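LbaCas13a H328A (C2c2) (PDB 5WLH) binds a guide crRNA as a CRISPR-Cas13a effector and probably uses it to recognise target RNA and cleave RNA through its HEPN nuclease domains. Local coordinates at residues G569-T574 against T976-I981; R112-A117 against A146-R151; N1124-R1129 against N1247-F1252; E993-S996 against D1000-Y1003. All coordinates share one frame; numbering follows the deposited sequence.

Contact 1 of 4, residues G569-T574 against T976-I981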
loop_
_atom_site.group_PDB
_atom_site.type_symbol
_atom_site.label_atom_id
_atom_site.label_comp_id
_atom_site.label_asym_id
_atom_site.label_seq_id
_atom_site.Cartn_x
_atom_site.Cartn_y
_atom_site.Cartn_z
ATOM N N GLY A 569 -6.487 10.422 -32.057
ATOM C CA GLY A 569 -6.011 11.047 -33.283
ATOM C C GLY A 569 -7.087 11.896 -33.942
ATOM O O GLY A 569 -8.254 11.496 -34.046
ATOM N N HIS A 570 -6.686 13.082 -34.414
ATOM C CA HIS A 570 -7.670 14.008 -34.964
ATOM C C HIS A 570 -8.357 13.449 -36.204
ATOM O O HIS A 570 -9.463 13.894 -36.539
ATOM C CB HIS A 570 -7.018 15.367 -35.253
ATOM C CG HIS A 570 -6.103 15.378 -36.437
ATOM N ND1 HIS A 570 -4.732 15.296 -36.318
ATOM C CD2 HIS A 570 -6.359 15.516 -37.760
ATOM C CE1 HIS A 570 -4.183 15.358 -37.519
ATOM N NE2 HIS A 570 -5.149 15.494 -38.411
ATOM N N SER A 571 -7.753 12.455 -36.860
ATOM C CA SER A 571 -8.382 11.837 -38.022
ATOM C C SER A 571 -9.695 11.152 -37.674
ATOM O O SER A 571 -10.520 10.936 -38.565
ATOM C CB SER A 571 -7.431 10.832 -38.672
ATOM O OG SER A 571 -7.394 9.613 -37.948
ATOM N N LEU A 572 -9.913 10.812 -36.408
ATOM C CA LEU A 572 -11.163 10.198 -35.988
ATOM C C LEU A 572 -12.253 11.217 -35.692
ATOM O O LEU A 572 -13.379 10.821 -35.368
ATOM C CB LEU A 572 -10.933 9.326 -34.748
ATOM C CG LEU A 572 -9.841 8.259 -34.852
ATOM C CD1 LEU A 572 -9.571 7.689 -33.484
ATOM C CD2 LEU A 572 -10.271 7.160 -35.820
ATOM N N TRP A 573 -11.950 12.511 -35.796
ATOM C CA TRP A 573 -12.871 13.563 -35.379
ATOM C C TRP A 573 -13.219 14.514 -36.520
ATOM O O TRP A 573 -13.743 15.604 -36.272
ATOM C CB TRP A 573 -12.281 14.341 -34.199
ATOM C CG TRP A 573 -12.102 13.488 -32.990
ATOM C CD1 TRP A 573 -11.049 12.663 -32.719
ATOM C CD2 TRP A 573 -13.008 13.365 -31.890
ATOM N NE1 TRP A 573 -11.246 12.026 -31.516
ATOM C CE2 TRP A 573 -12.439 12.443 -30.983
ATOM C CE3 TRP A 573 -14.239 13.948 -31.578
ATOM C CZ2 TRP A 573 -13.058 12.089 -29.788
ATOM C CZ3 TRP A 573 -14.859 13.593 -30.387
ATOM C CH2 TRP A 573 -14.264 12.672 -29.505
ATOM N N THR A 574 -12.941 14.121 -37.766
ATOM C CA THR A 574 -13.213 14.999 -38.902
ATOM C C THR A 574 -14.699 15.308 -39.042
ATOM O O THR A 574 -15.063 16.356 -39.586
ATOM C CB THR A 574 -12.688 14.367 -40.191
ATOM O OG1 THR A 574 -13.420 13.164 -40.452
ATOM C CG2 THR A 574 -11.209 14.031 -40.054
ATOM N N THR A 976 -5.601 2.245 -28.127
ATOM C CA THR A 976 -5.929 2.152 -29.552
ATOM C C THR A 976 -5.258 3.307 -30.281
ATOM O O THR A 976 -5.793 4.415 -30.382
ATOM C CB THR A 976 -7.430 2.136 -29.777
ATOM O OG1 THR A 976 -7.993 1.063 -29.019
ATOM C CG2 THR A 976 -7.720 1.910 -31.253
ATOM N N ILE A 977 -4.082 3.027 -30.803
ATOM C CA ILE A 977 -3.281 4.010 -31.513
ATOM C C ILE A 977 -3.804 4.143 -32.937
ATOM O O ILE A 977 -4.174 3.147 -33.576
ATOM C CB ILE A 977 -1.799 3.597 -31.486
ATOM C CG1 ILE A 977 -1.323 3.485 -30.041
ATOM C CG2 ILE A 977 -0.933 4.619 -32.206
ATOM C CD1 ILE A 977 -1.542 4.756 -29.252
ATOM N N SER A 978 -3.842 5.378 -33.431
ATOM C CA SER A 978 -4.241 5.635 -34.807
ATOM C C SER A 978 -3.288 4.931 -35.777
ATOM O O SER A 978 -2.149 4.607 -35.446
ATOM C CB SER A 978 -4.261 7.142 -35.067
ATOM O OG SER A 978 -4.555 7.434 -36.421
ATOM N N SER A 979 -3.770 4.669 -36.985
ATOM C CA SER A 979 -2.866 4.158 -38.010
ATOM C C SER A 979 -2.262 5.275 -38.843
ATOM O O SER A 979 -1.458 5.003 -39.739
ATOM C CB SER A 979 -3.586 3.160 -38.921
ATOM O OG SER A 979 -4.831 3.669 -39.343
ATOM N N GLU A 980 -2.634 6.522 -38.566
ATOM C CA GLU A 980 -2.165 7.681 -39.313
ATOM C C GLU A 980 -1.017 8.328 -38.546
ATOM O O GLU A 980 -1.218 8.874 -37.454
ATOM C CB GLU A 980 -3.304 8.676 -39.527
ATOM C CG GLU A 980 -4.509 8.114 -40.267
ATOM C CD GLU A 980 -4.166 7.648 -41.672
ATOM O OE1 GLU A 980 -3.211 8.198 -42.265
ATOM O OE2 GLU A 980 -4.852 6.736 -42.181
ATOM N N ILE A 981 0.188 8.271 -39.123
ATOM C CA ILE A 981 1.327 8.982 -38.546
ATOM C C ILE A 981 0.983 10.450 -38.334
ATOM O O ILE A 981 1.383 11.058 -37.333
ATOM C CB ILE A 981 2.572 8.824 -39.439
ATOM C CG1 ILE A 981 3.051 7.373 -39.454
ATOM C CG2 ILE A 981 3.689 9.751 -38.975
ATOM C CD1 ILE A 981 3.997 7.046 -40.609
#
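No ring takes part where Ser571 meets Ser978 and Glu980. The indole of Trp573 is a flat group just after the same turn. At its edge, in plane, sits Gly569 O, 3.3 Å from Trp573 CD1. Trp573 NE1 bonds to Phe567 O. His630 stacks on the indole, and Phe576 meets it edge-to-face. These contacts probably anchor the 3-10 turn 570-572, which carries Ser571.

The touch itself is slight. Ser571 OG lies 3.9 Å from Ser978 OG, too far for a bond. It also lies 4.0 Å from Glu980 CG. The two hydroxyls are joined indirectly, since each is hydrogen-bonded to Asp983 OD2. Ser978 OG stands anti to its own backbone N (chi1 176°), and there it also accepts Glu980 N at 3.0 Å, with an angle of 166° at the hydrogen. This closes an ST turn. Gly569 has phi 109°, a value suited to glycine.

The contact brings the loop between helices 559-564 and 578-581 beside the loop between helices 960-974 and 988-995. His570 leans on helix 559-564, Thr976 packs on an adenine base of the bound RNA, and Ile977 packs on helix 1039-1047.

Contact 2 of 4, residues R112-A117 against A146-R151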
loop_
_atom_site.group_PDB
_atom_site.type_symbol
_atom_site.label_atom_id
_atom_site.label_comp_id
_atom_site.label_asym_id
_atom_site.label_seq_id
_atom_site.Cartn_x
_atom_site.Cartn_y
_atom_site.Cartn_z
ATOM N N ARG A 112 -4.600 -41.102 32.621
ATOM C CA ARG A 112 -4.979 -39.687 32.710
ATOM C C ARG A 112 -5.419 -39.278 34.113
ATOM O O ARG A 112 -6.088 -38.258 34.276
ATOM C CB ARG A 112 -6.090 -39.340 31.708
ATOM C CG ARG A 112 -5.890 -39.881 30.301
ATOM C CD ARG A 112 -6.384 -38.894 29.240
ATOM N NE ARG A 112 -6.433 -39.482 27.900
ATOM C CZ ARG A 112 -7.200 -40.512 27.533
ATOM N NH1 ARG A 112 -8.031 -41.096 28.390
ATOM N NH2 ARG A 112 -7.143 -40.954 26.283
ATOM N N ALA A 113 -5.035 -40.042 35.141
ATOM C CA ALA A 113 -5.566 -39.814 36.483
ATOM C C ALA A 113 -5.051 -38.528 37.115
ATOM O O ALA A 113 -5.672 -38.023 38.057
ATOM C CB ALA A 113 -5.228 -40.996 37.396
ATOM N N PHE A 114 -3.940 -37.987 36.624
ATOM C CA PHE A 114 -3.332 -36.815 37.235
ATOM C C PHE A 114 -3.371 -35.577 36.351
ATOM O O PHE A 114 -2.848 -34.537 36.756
ATOM C CB PHE A 114 -1.889 -37.138 37.629
ATOM C CG PHE A 114 -1.764 -38.437 38.345
ATOM C CD1 PHE A 114 -2.480 -38.657 39.515
ATOM C CD2 PHE A 114 -0.973 -39.458 37.837
ATOM C CE1 PHE A 114 -2.384 -39.872 40.184
ATOM C CE2 PHE A 114 -0.874 -40.676 38.504
ATOM C CZ PHE A 114 -1.576 -40.879 39.675
ATOM N N GLU A 115 -3.987 -35.659 35.168
ATOM C CA GLU A 115 -4.035 -34.505 34.276
ATOM C C GLU A 115 -4.665 -33.302 34.964
ATOM O O GLU A 115 -4.164 -32.178 34.848
ATOM C CB GLU A 115 -4.810 -34.855 33.011
ATOM C CG GLU A 115 -4.057 -35.743 32.054
ATOM C CD GLU A 115 -4.850 -36.019 30.799
ATOM O OE1 GLU A 115 -6.087 -35.826 30.831
ATOM O OE2 GLU A 115 -4.236 -36.427 29.790
ATOM N N LYS A 116 -5.763 -33.523 35.691
ATOM C CA LYS A 116 -6.427 -32.428 36.389
ATOM C C LYS A 116 -5.536 -31.851 37.482
ATOM O O LYS A 116 -5.474 -30.630 37.658
ATOM C CB LYS A 116 -7.757 -32.905 36.975
ATOM C CG LYS A 116 -8.979 -32.676 36.078
ATOM C CD LYS A 116 -9.307 -31.190 35.928
ATOM C CE LYS A 116 -9.637 -30.832 34.479
ATOM N NZ LYS A 116 -9.333 -29.404 34.166
ATOM N N ALA A 117 -4.839 -32.709 38.230
ATOM C CA ALA A 117 -3.960 -32.210 39.284
ATOM C C ALA A 117 -2.814 -31.391 38.702
ATOM O O ALA A 117 -2.462 -30.331 39.235
ATOM C CB ALA A 117 -3.418 -33.375 40.113
ATOM N N ALA A 146 -1.280 -37.283 50.079
ATOM C CA ALA A 146 0.138 -37.014 50.300
ATOM C C ALA A 146 1.033 -37.989 49.547
ATOM O O ALA A 146 2.095 -37.600 49.049
ATOM C CB ALA A 146 0.457 -37.063 51.795
ATOM N N ALA A 147 0.637 -39.259 49.477
ATOM C CA ALA A 147 1.437 -40.241 48.753
ATOM C C ALA A 147 1.432 -39.955 47.257
ATOM O O ALA A 147 2.469 -40.046 46.593
ATOM C CB ALA A 147 0.917 -41.652 49.045
ATOM N N THR A 148 0.274 -39.598 46.707
ATOM C CA THR A 148 0.214 -39.276 45.287
ATOM C C THR A 148 0.963 -37.981 44.989
ATOM O O THR A 148 1.649 -37.872 43.964
ATOM C CB THR A 148 -1.246 -39.193 44.847
ATOM O OG1 THR A 148 -1.876 -40.464 45.076
ATOM C CG2 THR A 148 -1.348 -38.850 43.375
ATOM N N ALA A 149 0.866 -37.002 45.894
ATOM C CA ALA A 149 1.581 -35.743 45.716
ATOM C C ALA A 149 3.075 -35.983 45.549
ATOM O O ALA A 149 3.722 -35.351 44.710
ATOM C CB ALA A 149 1.312 -34.814 46.900
ATOM N N GLU A 150 3.633 -36.921 46.317
ATOM C CA GLU A 150 5.048 -37.242 46.173
ATOM C C GLU A 150 5.358 -37.805 44.791
ATOM O O GLU A 150 6.385 -37.466 44.194
ATOM C CB GLU A 150 5.479 -38.228 47.261
ATOM C CG GLU A 150 6.921 -38.052 47.708
ATOM C CD GLU A 150 7.188 -36.670 48.278
ATOM O OE1 GLU A 150 6.396 -36.217 49.134
ATOM O OE2 GLU A 150 8.186 -36.035 47.867
ATOM N N ARG A 151 4.486 -38.670 44.262
ATOM C CA ARG A 151 4.705 -39.201 42.920
ATOM C C ARG A 151 4.625 -38.096 41.870
ATOM O O ARG A 151 5.486 -37.996 40.988
ATOM C CB ARG A 151 3.689 -40.299 42.610
ATOM C CG ARG A 151 3.864 -40.917 41.244
ATOM C CD ARG A 151 2.726 -41.889 40.952
ATOM N NE ARG A 151 2.856 -42.483 39.631
ATOM C CZ ARG A 151 1.895 -43.170 39.026
ATOM N NH1 ARG A 151 2.105 -43.670 37.817
ATOM N NH2 ARG A 151 0.726 -43.353 39.631
#
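Phe114 meets two side chains of helix 146-155, Thr148 and Arg151, at different places on its ring.

The apolar part is with Thr148. Its methyl CG2 approaches Phe114 CE1 to 3.5 Å, coming in obliquely to the ring. CG2 reaches the ring because it stands anti to the Thr148 backbone N, with OG1 at chi1 -60°. On one face of the same ring, over its centre, lies Ala113 CB, 4.1 Å above the plane.

The second part joins a ring to a guanidinium. Arg151 NH2 sits at the edge of the Phe114 ring, near its plane, 3.3 Å from CE2. Seen from the arginine, Phe114 CE2 lies over one face of the guanidinium. The two planes are 79° apart, so this is not a stacked pair. The Arg151 chain is extended from CG to NE, and NH2 goes on to a salt bridge with Asp110 OD2. That bridge probably fixes the guanidinium beside the ring.

Within 112-117 the backbone makes a type I beta turn from Arg112 to Glu115. Its bond from Glu115 N to Arg112 O is weak, at 3.5 Å.

The turn links helix 109-112 to helix 115-130. Phe114 also packs on Val109 of the former and on Leu152 of helix 146-155, so its ring lies among these three helices.

Contact 3 of 4, residues N1124-R1129 against N1247-F1252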
loop_
_atom_site.group_PDB
_atom_site.type_symbol
_atom_site.label_atom_id
_atom_site.label_comp_id
_atom_site.label_asym_id
_atom_site.label_seq_id
_atom_site.Cartn_x
_atom_site.Cartn_y
_atom_site.Cartn_z
ATOM N N ASN A 1124 0.654 9.344 -4.192
ATOM C CA ASN A 1124 -0.176 8.691 -3.184
ATOM C C ASN A 1124 0.201 9.174 -1.782
ATOM O O ASN A 1124 -0.660 9.576 -0.993
ATOM C CB ASN A 1124 -0.018 7.174 -3.332
ATOM C CG ASN A 1124 -0.894 6.376 -2.382
ATOM O OD1 ASN A 1124 -0.799 6.513 -1.167
ATOM N ND2 ASN A 1124 -1.704 5.473 -2.940
ATOM N N TRP A 1125 1.500 9.171 -1.468
ATOM C CA TRP A 1125 1.955 9.644 -0.164
ATOM C C TRP A 1125 1.590 11.107 0.061
ATOM O O TRP A 1125 1.274 11.507 1.187
ATOM C CB TRP A 1125 3.465 9.467 -0.056
ATOM C CG TRP A 1125 3.854 8.072 0.295
ATOM C CD1 TRP A 1125 3.117 7.156 1.005
ATOM C CD2 TRP A 1125 5.093 7.432 -0.036
ATOM N NE1 TRP A 1125 3.846 5.975 1.148
ATOM C CE2 TRP A 1125 5.057 6.130 0.516
ATOM C CE3 TRP A 1125 6.226 7.839 -0.746
ATOM C CZ2 TRP A 1125 6.118 5.224 0.374
ATOM C CZ3 TRP A 1125 7.280 6.961 -0.869
ATOM C CH2 TRP A 1125 7.216 5.657 -0.319
ATOM N N ILE A 1126 1.659 11.930 -0.989
ATOM C CA ILE A 1126 1.239 13.326 -0.825
ATOM C C ILE A 1126 -0.179 13.383 -0.284
ATOM O O ILE A 1126 -0.481 14.138 0.649
ATOM C CB ILE A 1126 1.344 14.097 -2.150
ATOM C CG1 ILE A 1126 2.805 14.406 -2.454
ATOM C CG2 ILE A 1126 0.479 15.393 -2.068
ATOM C CD1 ILE A 1126 3.053 14.861 -3.882
ATOM N N TYR A 1127 -1.077 12.602 -0.882
ATOM C CA TYR A 1127 -2.480 12.671 -0.485
ATOM C C TYR A 1127 -2.737 11.933 0.813
ATOM O O TYR A 1127 -3.689 12.272 1.521
ATOM C CB TYR A 1127 -3.360 12.190 -1.648
ATOM C CG TYR A 1127 -3.436 13.323 -2.651
ATOM C CD1 TYR A 1127 -4.347 14.366 -2.475
ATOM C CD2 TYR A 1127 -2.530 13.409 -3.704
ATOM C CE1 TYR A 1127 -4.385 15.440 -3.350
ATOM C CE2 TYR A 1127 -2.574 14.477 -4.599
ATOM C CZ TYR A 1127 -3.494 15.487 -4.420
ATOM O OH TYR A 1127 -3.523 16.551 -5.299
ATOM N N LEU A 1128 -1.870 10.981 1.170
ATOM C CA LEU A 1128 -1.876 10.458 2.529
ATOM C C LEU A 1128 -1.565 11.569 3.522
ATOM O O LEU A 1128 -2.296 11.769 4.495
ATOM C CB LEU A 1128 -0.856 9.324 2.663
ATOM C CG LEU A 1128 -1.023 8.366 3.844
ATOM C CD1 LEU A 1128 -2.337 7.572 3.688
ATOM C CD2 LEU A 1128 0.188 7.404 3.901
ATOM N N ARG A 1129 -0.471 12.299 3.286
ATOM C CA ARG A 1129 -0.095 13.367 4.213
ATOM C C ARG A 1129 -1.147 14.464 4.252
ATOM O O ARG A 1129 -1.476 14.982 5.330
ATOM C CB ARG A 1129 1.261 13.950 3.824
ATOM C CG ARG A 1129 1.821 14.912 4.901
ATOM C CD ARG A 1129 3.177 15.471 4.485
ATOM N NE ARG A 1129 3.866 16.108 5.602
ATOM C CZ ARG A 1129 3.647 17.351 6.016
ATOM N NH1 ARG A 1129 2.730 18.106 5.429
ATOM N NH2 ARG A 1129 4.338 17.833 7.045
ATOM N N ASN A 1247 5.230 19.982 -4.006
ATOM C CA ASN A 1247 5.023 20.596 -5.311
ATOM C C ASN A 1247 5.961 20.003 -6.340
ATOM O O ASN A 1247 5.566 19.774 -7.489
ATOM C CB ASN A 1247 5.223 22.107 -5.225
ATOM C CG ASN A 1247 4.082 22.816 -4.517
ATOM O OD1 ASN A 1247 2.969 22.293 -4.399
ATOM N ND2 ASN A 1247 4.352 24.028 -4.059
ATOM N N TYR A 1248 7.216 19.760 -5.947
ATOM C CA TYR A 1248 8.175 19.173 -6.868
ATOM C C TYR A 1248 7.633 17.874 -7.437
ATOM O O TYR A 1248 7.655 17.649 -8.649
ATOM C CB TYR A 1248 9.499 18.942 -6.145
ATOM C CG TYR A 1248 10.615 18.474 -7.038
ATOM C CD1 TYR A 1248 11.449 19.380 -7.670
ATOM C CD2 TYR A 1248 10.831 17.120 -7.255
ATOM C CE1 TYR A 1248 12.467 18.955 -8.481
ATOM C CE2 TYR A 1248 11.839 16.686 -8.071
ATOM C CZ TYR A 1248 12.658 17.610 -8.686
ATOM O OH TYR A 1248 13.678 17.176 -9.508
ATOM N N ILE A 1249 7.120 17.009 -6.561
ATOM C CA ILE A 1249 6.577 15.729 -7.001
ATOM C C ILE A 1249 5.322 15.943 -7.842
ATOM O O ILE A 1249 5.217 15.465 -8.981
ATOM C CB ILE A 1249 6.270 14.842 -5.784
ATOM C CG1 ILE A 1249 7.564 14.488 -5.042
ATOM C CG2 ILE A 1249 5.515 13.597 -6.218
ATOM C CD1 ILE A 1249 7.290 14.030 -3.613
ATOM N N GLU A 1250 4.336 16.641 -7.275
ATOM C CA GLU A 1250 3.031 16.669 -7.924
ATOM C C GLU A 1250 3.053 17.470 -9.216
ATOM O O GLU A 1250 2.219 17.240 -10.103
ATOM C CB GLU A 1250 1.958 17.220 -6.991
ATOM C CG GLU A 1250 0.566 16.980 -7.578
ATOM C CD GLU A 1250 -0.531 16.993 -6.547
ATOM O OE1 GLU A 1250 -0.231 17.288 -5.376
ATOM O OE2 GLU A 1250 -1.690 16.692 -6.914
ATOM N N HIS A 1251 3.966 18.420 -9.337
ATOM C CA HIS A 1251 4.120 19.156 -10.577
ATOM C C HIS A 1251 5.099 18.503 -11.531
ATOM O O HIS A 1251 5.436 19.113 -12.552
ATOM C CB HIS A 1251 4.567 20.590 -10.302
ATOM C CG HIS A 1251 3.644 21.323 -9.389
ATOM N ND1 HIS A 1251 4.049 22.389 -8.619
ATOM C CD2 HIS A 1251 2.330 21.136 -9.121
ATOM C CE1 HIS A 1251 3.022 22.831 -7.915
ATOM N NE2 HIS A 1251 1.969 22.085 -8.198
ATOM N N PHE A 1252 5.571 17.291 -11.221
ATOM C CA PHE A 1252 6.376 16.524 -12.155
ATOM C C PHE A 1252 7.654 17.276 -12.533
ATOM O O PHE A 1252 8.135 17.156 -13.659
ATOM C CB PHE A 1252 5.553 16.155 -13.404
ATOM C CG PHE A 1252 4.494 15.090 -13.137
ATOM C CD1 PHE A 1252 3.332 15.398 -12.425
ATOM C CD2 PHE A 1252 4.685 13.786 -13.557
ATOM C CE1 PHE A 1252 2.369 14.418 -12.161
ATOM C CE2 PHE A 1252 3.722 12.789 -13.297
ATOM C CZ PHE A 1252 2.572 13.105 -12.599
#
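Glu1250, the partner of Tyr1127, falls within a sequence from Arg1246 to His1251 that fits the R-X4-H signature of HEPN ribonucleases, as in other Cas13a proteins. The helix carrying it ends here in a Schellman motif, with Phe1252 as the C-prime residue.

Glu1250 OE2 comes to the edge of the Tyr1127 ring, in its plane, and accepts a hydrogen bond from Tyr1127 OH. The modelled length of 2.4 Å is very short, so its exact value is doubtful. Ring and carboxylate planes stand 76° apart. Glu1250 reaches across because CG is anti to the backbone N (chi1 -169°) and the chain stays extended. Its other oxygen, OE1, forms a salt bridge with Arg1246, which also makes a cation-pi contact with Tyr1127. One arginine thus engages both partners. The methyl Ile1126 CG2 packs 3.9 Å from Glu1250 OE1.

Beside the polar pair is an apolar one. Ile1126 CD1 rests 3.6 Å from Ile1249 CG2, the two side chains running past each other in opposite directions.

The contact packs helix 1239-1250 against the long helix 1106-1145. Phe1273 and Ile1265 of helix 1262-1273 touch Ile1126 and Ile1249, respectively. Helix 486-517 meets Tyr1127 and Phe1252.

Contact 4 of 4, residues E993-S996 against D1000-Y1003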
loop_
_atom_site.group_PDB
_atom_site.type_symbol
_atom_site.label_atom_id
_atom_site.label_comp_id
_atom_site.label_asym_id
_atom_site.label_seq_id
_atom_site.Cartn_x
_atom_site.Cartn_y
_atom_site.Cartn_z
ATOM N N GLU A 993 12.624 11.705 -37.034
ATOM C CA GLU A 993 13.510 12.363 -36.078
ATOM C C GLU A 993 13.147 12.003 -34.643
ATOM O O GLU A 993 14.032 11.892 -33.785
ATOM C CB GLU A 993 13.462 13.879 -36.274
ATOM C CG GLU A 993 14.361 14.655 -35.324
ATOM C CD GLU A 993 14.495 16.114 -35.711
ATOM O OE1 GLU A 993 15.435 16.777 -35.220
ATOM O OE2 GLU A 993 13.658 16.598 -36.507
ATOM N N TYR A 994 11.856 11.826 -34.362
ATOM C CA TYR A 994 11.451 11.397 -33.029
ATOM C C TYR A 994 11.931 9.978 -32.736
ATOM O O TYR A 994 12.435 9.700 -31.641
ATOM C CB TYR A 994 9.934 11.499 -32.891
ATOM C CG TYR A 994 9.465 11.403 -31.464
ATOM C CD1 TYR A 994 9.496 12.508 -30.627
ATOM C CD2 TYR A 994 9.017 10.196 -30.945
ATOM C CE1 TYR A 994 9.081 12.422 -29.316
ATOM C CE2 TYR A 994 8.601 10.096 -29.639
ATOM C CZ TYR A 994 8.635 11.210 -28.828
ATOM O OH TYR A 994 8.219 11.106 -27.524
ATOM N N ILE A 995 11.795 9.072 -33.709
ATOM C CA ILE A 995 12.275 7.700 -33.550
ATOM C C ILE A 995 13.760 7.675 -33.214
ATOM O O ILE A 995 14.221 6.813 -32.454
ATOM C CB ILE A 995 11.973 6.892 -34.828
ATOM C CG1 ILE A 995 10.469 6.859 -35.092
ATOM C CG2 ILE A 995 12.554 5.495 -34.738
ATOM C CD1 ILE A 995 10.107 6.572 -36.531
ATOM N N SER A 996 14.527 8.626 -33.754
ATOM C CA SER A 996 15.964 8.693 -33.513
ATOM C C SER A 996 16.314 8.958 -32.056
ATOM O O SER A 996 17.474 8.782 -31.679
ATOM C CB SER A 996 16.599 9.769 -34.405
ATOM O OG SER A 996 16.203 11.078 -34.019
ATOM N N ASP A 1000 19.191 4.200 -32.948
ATOM C CA ASP A 1000 20.326 4.686 -33.727
ATOM C C ASP A 1000 20.269 4.018 -35.098
ATOM O O ASP A 1000 20.909 2.997 -35.358
ATOM C CB ASP A 1000 21.632 4.394 -32.998
ATOM C CG ASP A 1000 22.837 4.993 -33.690
ATOM O OD1 ASP A 1000 22.682 5.586 -34.781
ATOM O OD2 ASP A 1000 23.945 4.870 -33.134
ATOM N N PHE A 1001 19.456 4.597 -35.988
ATOM C CA PHE A 1001 19.397 4.126 -37.366
ATOM C C PHE A 1001 20.444 4.796 -38.249
ATOM O O PHE A 1001 20.216 4.974 -39.453
ATOM C CB PHE A 1001 17.989 4.298 -37.944
ATOM C CG PHE A 1001 17.424 5.683 -37.820
ATOM C CD1 PHE A 1001 17.793 6.684 -38.703
ATOM C CD2 PHE A 1001 16.479 5.969 -36.852
ATOM C CE1 PHE A 1001 17.257 7.952 -38.603
ATOM C CE2 PHE A 1001 15.937 7.236 -36.748
ATOM C CZ PHE A 1001 16.327 8.229 -37.624
ATOM N N GLU A 1002 21.582 5.178 -37.661
ATOM C CA GLU A 1002 22.761 5.665 -38.376
ATOM C C GLU A 1002 22.444 6.938 -39.168
ATOM O O GLU A 1002 22.601 7.009 -40.387
ATOM C CB GLU A 1002 23.344 4.557 -39.263
ATOM C CG GLU A 1002 23.955 3.395 -38.454
ATOM C CD GLU A 1002 24.149 2.121 -39.266
ATOM O OE1 GLU A 1002 23.954 2.153 -40.500
ATOM O OE2 GLU A 1002 24.499 1.080 -38.666
ATOM N N TYR A 1003 21.996 7.954 -38.435
ATOM C CA TYR A 1003 21.681 9.245 -39.034
ATOM C C TYR A 1003 22.961 9.918 -39.520
ATOM O O TYR A 1003 23.884 10.153 -38.733
ATOM C CB TYR A 1003 20.954 10.130 -38.023
ATOM C CG TYR A 1003 20.643 11.523 -38.518
ATOM C CD1 TYR A 1003 19.844 11.721 -39.637
ATOM C CD2 TYR A 1003 21.145 12.638 -37.865
ATOM C CE1 TYR A 1003 19.554 12.992 -40.093
ATOM C CE2 TYR A 1003 20.864 13.920 -38.315
ATOM C CZ TYR A 1003 20.066 14.090 -39.428
ATOM O OH TYR A 1003 19.781 15.364 -39.875
#
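Phe1001 turns its ring back on the end of its own preceding helix, touching backbone as well as side chains of Ile995 and Ser996. The chain turns back after helix 988-995, and residues 1000-1002 form an Asx turn. Asp1000 OD1 accepts Glu1002 N at 3.1 Å, with an angle of 150° at the hydrogen. The donor meets the anti side of the carboxylate, 31° out of its plane.

Phe1001 has CG between its backbone N and carbonyl carbon (chi1 53°), which swings the ring toward the helix end. Ring atom CE2 does most of the touching. It is 3.5 Å from Ser996 CB, which comes to the ring obliquely. Ile995 C lies at the ring edge, near its plane, and Ile995 CG2 adds a looser apolar contact.

Ser996 OG instead faces its own helix and donates to Glu993 O; the modelled bond is too short for its length to be trusted. Ser996 O bonds to Arg1059 NH1, and the same arginine makes a long, weak ion pair with Asp1000. Phe1015 of helix 1008-1017 also packs on Phe1001. Later residues thus contact both segments. Next to CE2, Phe1001 CZ is 3.6 Å from Ser996 CB, and Phe1001 CE2 is also 3.5 Å from Ser996 CA.

Overall arrangement
Contact 2 comes first along the chain, then contact 1, whose second segment precedes contact 4, and contact 3 comes last. Contacts 1 and 4 are neighbours, with centres 24 Å apart and nearest atoms about 7 Å apart. They are joined through helix 988-995, which follows the loop holding 976-981 and carries 993-995. Contact 2 lies on the opposite side of the chain's centre, 90 Å from contact 1 between centres. Contact 3 is the most central, 33 and 35 Å from contacts 1 and 4 between centres. Contacts 1 and 3 come within about 4 Å of the bound RNA. Contact 3, at the R-X4-H sequence, probably belongs to the nuclease part; the others lie farther out.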